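Local atomic coordinates of viral macrophage inflammatory protein 2 (PDB entry 2FHT), a protein that binds a wide range of chemokine receptors, CXCR4 among them, and blocks infection by several strains of HIV-1. Residues G14-P19 / R48-D53. Sequence-based numbering, arbitrary orientation.
Sequences GYQKRP and RQVCAD
One face of the Tyr15 ring is laid over Asp53, whose CB sits almost on the ring normal, 3.6 Å from the centroid of the Tyr15 ring, in a CH-pi contact. The carboxylate continues over the same face toward CD2 and CE2, its plane turned 26° from that of the ring. Asp53 OD2 comes within 3.7 Å of Tyr15 CE2. On the CD1 side the ring meets the backbone instead, with Tyr15 CD1 3.4 Å from Asp53 N and the carbonyl carbon of Ala52 close by. Tyr15 CG stands beside its own backbone N, which places the ring over Asp53 and the Ala52-Asp53 peptide; Lys37 adds a cation-pi interaction, while Asp53 OD1 is hydrogen-bonded to Ser55 OG. In this CC chemokine fold, residues 14-19 belong to the N-loop, which follows the adjacent cysteines Cys11 and Cys12 that give the CC class its name and leads to the first strand, and here the loop runs across strand 49-53, an outermost strand of the three-stranded antiparallel sheet. A single backbone hydrogen bond joins the two, from Gln16 N to Cys51 O (3.0 Å), nearly straight at 161°. Next to it Gly14 O lies 3.4 Å from Cys51 CB, and the disulfide from Cys51 to Cys12 ties the strand to the chain just ahead of Gly14. On the other side of the hydrogen bond, Gln16 packs on Val50. With CG anti to the backbone N (chi1 -176°) and a bend at chi2, the Gln16 side chain folds across Val50 CG1, which touches Gln16 CB and Gln16 CD, each at 3.7 Å. The amide carbon Gln16 CD also lies over the rim of one face of the Arg18 guanidinium, and Val50 reaches Leu20 farther along the loop.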
loop_
_atom_site.group_PDB
_atom_site.type_symbol
_atom_site.label_atom_id
_atom_site.label_comp_id
_atom_site.label_asym_id
_atom_site.label_seq_id
_atom_site.Cartn_x
_atom_site.Cartn_y
_atom_site.Cartn_z
ATOM N N GLY A 14 -0.258 -9.506 -5.172
ATOM C CA GLY A 14 0.982 -10.048 -4.638
ATOM C C GLY A 14 1.576 -9.004 -3.703
ATOM O O GLY A 14 1.167 -7.837 -3.724
ATOM N N TYR A 15 2.566 -9.384 -2.907
ATOM C CA TYR A 15 3.158 -8.452 -1.949
ATOM C C TYR A 15 4.690 -8.332 -1.981
ATOM O O TYR A 15 5.394 -9.265 -2.376
ATOM C CB TYR A 15 2.771 -8.887 -0.541
ATOM C CG TYR A 15 1.318 -9.180 -0.325
ATOM C CD1 TYR A 15 0.365 -8.184 -0.446
ATOM C CD2 TYR A 15 0.913 -10.419 0.130
ATOM C CE1 TYR A 15 -0.957 -8.407 -0.104
ATOM C CE2 TYR A 15 -0.403 -10.656 0.471
ATOM C CZ TYR A 15 -1.334 -9.645 0.361
ATOM O OH TYR A 15 -2.645 -9.873 0.733
ATOM N N GLN A 16 5.194 -7.165 -1.585
ATOM C CA GLN A 16 6.630 -6.922 -1.479
ATOM C C GLN A 16 7.004 -7.763 -0.271
ATOM O O GLN A 16 6.488 -7.531 0.805
ATOM C CB GLN A 16 6.881 -5.455 -1.139
ATOM C CG GLN A 16 8.339 -5.062 -1.090
ATOM C CD GLN A 16 8.889 -4.715 -2.461
ATOM O OE1 GLN A 16 8.531 -5.340 -3.466
ATOM N NE2 GLN A 16 9.766 -3.709 -2.514
ATOM N N LYS A 17 7.884 -8.745 -0.435
ATOM C CA LYS A 17 8.255 -9.623 0.683
ATOM C C LYS A 17 9.151 -8.980 1.743
ATOM O O LYS A 17 8.869 -9.031 2.940
ATOM C CB LYS A 17 8.941 -10.897 0.169
ATOM C CG LYS A 17 8.693 -11.239 -1.294
ATOM C CD LYS A 17 9.616 -10.432 -2.219
ATOM C CE LYS A 17 9.614 -11.008 -3.636
ATOM N NZ LYS A 17 9.931 -12.467 -3.635
ATOM N N ARG A 18 10.279 -8.452 1.289
ATOM C CA ARG A 18 11.262 -7.807 2.149
ATOM C C ARG A 18 10.785 -6.436 2.612
ATOM O O ARG A 18 10.390 -5.610 1.803
ATOM C CB ARG A 18 12.581 -7.659 1.374
ATOM C CG ARG A 18 12.349 -7.170 -0.074
ATOM C CD ARG A 18 13.599 -7.173 -0.957
ATOM N NE ARG A 18 13.307 -6.779 -2.344
ATOM C CZ ARG A 18 13.084 -5.529 -2.755
ATOM N NH1 ARG A 18 13.104 -4.514 -1.898
ATOM N NH2 ARG A 18 12.862 -5.287 -4.040
ATOM N N PRO A 19 10.836 -6.182 3.926
ATOM C CA PRO A 19 10.431 -4.920 4.547
ATOM C C PRO A 19 10.992 -3.681 3.827
ATOM O O PRO A 19 12.127 -3.681 3.321
ATOM C CB PRO A 19 10.992 -5.064 5.955
ATOM C CG PRO A 19 10.774 -6.502 6.231
ATOM C CD PRO A 19 11.235 -7.159 4.956
ATOM N N ARG A 48 7.228 5.521 -6.951
ATOM C CA ARG A 48 6.709 4.159 -7.041
ATOM C C ARG A 48 5.511 3.809 -6.136
ATOM O O ARG A 48 5.277 4.456 -5.122
ATOM C CB ARG A 48 7.854 3.167 -6.808
ATOM C CG ARG A 48 8.719 2.875 -8.029
ATOM C CD ARG A 48 9.233 4.140 -8.721
ATOM N NE ARG A 48 8.216 4.841 -9.506
ATOM C CZ ARG A 48 8.066 4.739 -10.827
ATOM N NH1 ARG A 48 8.870 3.960 -11.544
ATOM N NH2 ARG A 48 7.092 5.401 -11.434
ATOM N N GLN A 49 4.718 2.831 -6.584
ATOM C CA GLN A 49 3.552 2.304 -5.858
ATOM C C GLN A 49 3.889 0.856 -5.491
ATOM O O GLN A 49 4.000 0.010 -6.381
ATOM C CB GLN A 49 2.310 2.296 -6.755
ATOM C CG GLN A 49 1.573 3.614 -6.837
ATOM C CD GLN A 49 0.341 3.542 -7.715
ATOM O OE1 GLN A 49 -0.487 2.648 -7.572
ATOM N NE2 GLN A 49 0.240 4.466 -8.669
ATOM N N VAL A 50 4.036 0.563 -4.199
ATOM C CA VAL A 50 4.385 -0.797 -3.756
ATOM C C VAL A 50 3.285 -1.451 -2.905
ATOM O O VAL A 50 2.833 -0.899 -1.908
ATOM C CB VAL A 50 5.742 -0.816 -2.978
ATOM C CG1 VAL A 50 6.188 -2.232 -2.706
ATOM C CG2 VAL A 50 6.804 -0.081 -3.751
ATOM N N CYS A 51 2.866 -2.636 -3.324
ATOM C CA CYS A 51 1.841 -3.416 -2.635
ATOM C C CYS A 51 2.394 -4.128 -1.420
ATOM O O CYS A 51 3.437 -4.795 -1.507
ATOM C CB CYS A 51 1.279 -4.466 -3.585
ATOM S SG CYS A 51 -0.099 -3.846 -4.557
ATOM N N ALA A 52 1.675 -4.051 -0.306
ATOM C CA ALA A 52 2.136 -4.695 0.903
ATOM C C ALA A 52 1.012 -5.401 1.646
ATOM O O ALA A 52 -0.148 -5.025 1.538
ATOM C CB ALA A 52 2.843 -3.678 1.803
ATOM N N ASP A 53 1.377 -6.474 2.348
ATOM C CA ASP A 53 0.473 -7.320 3.124
ATOM C C ASP A 53 0.263 -6.661 4.467
ATOM O O ASP A 53 1.161 -6.678 5.316
ATOM C CB ASP A 53 1.127 -8.692 3.341
ATOM C CG ASP A 53 0.236 -9.679 4.086
ATOM O OD1 ASP A 53 -0.741 -9.271 4.735
ATOM O OD2 ASP A 53 0.523 -10.890 4.016
#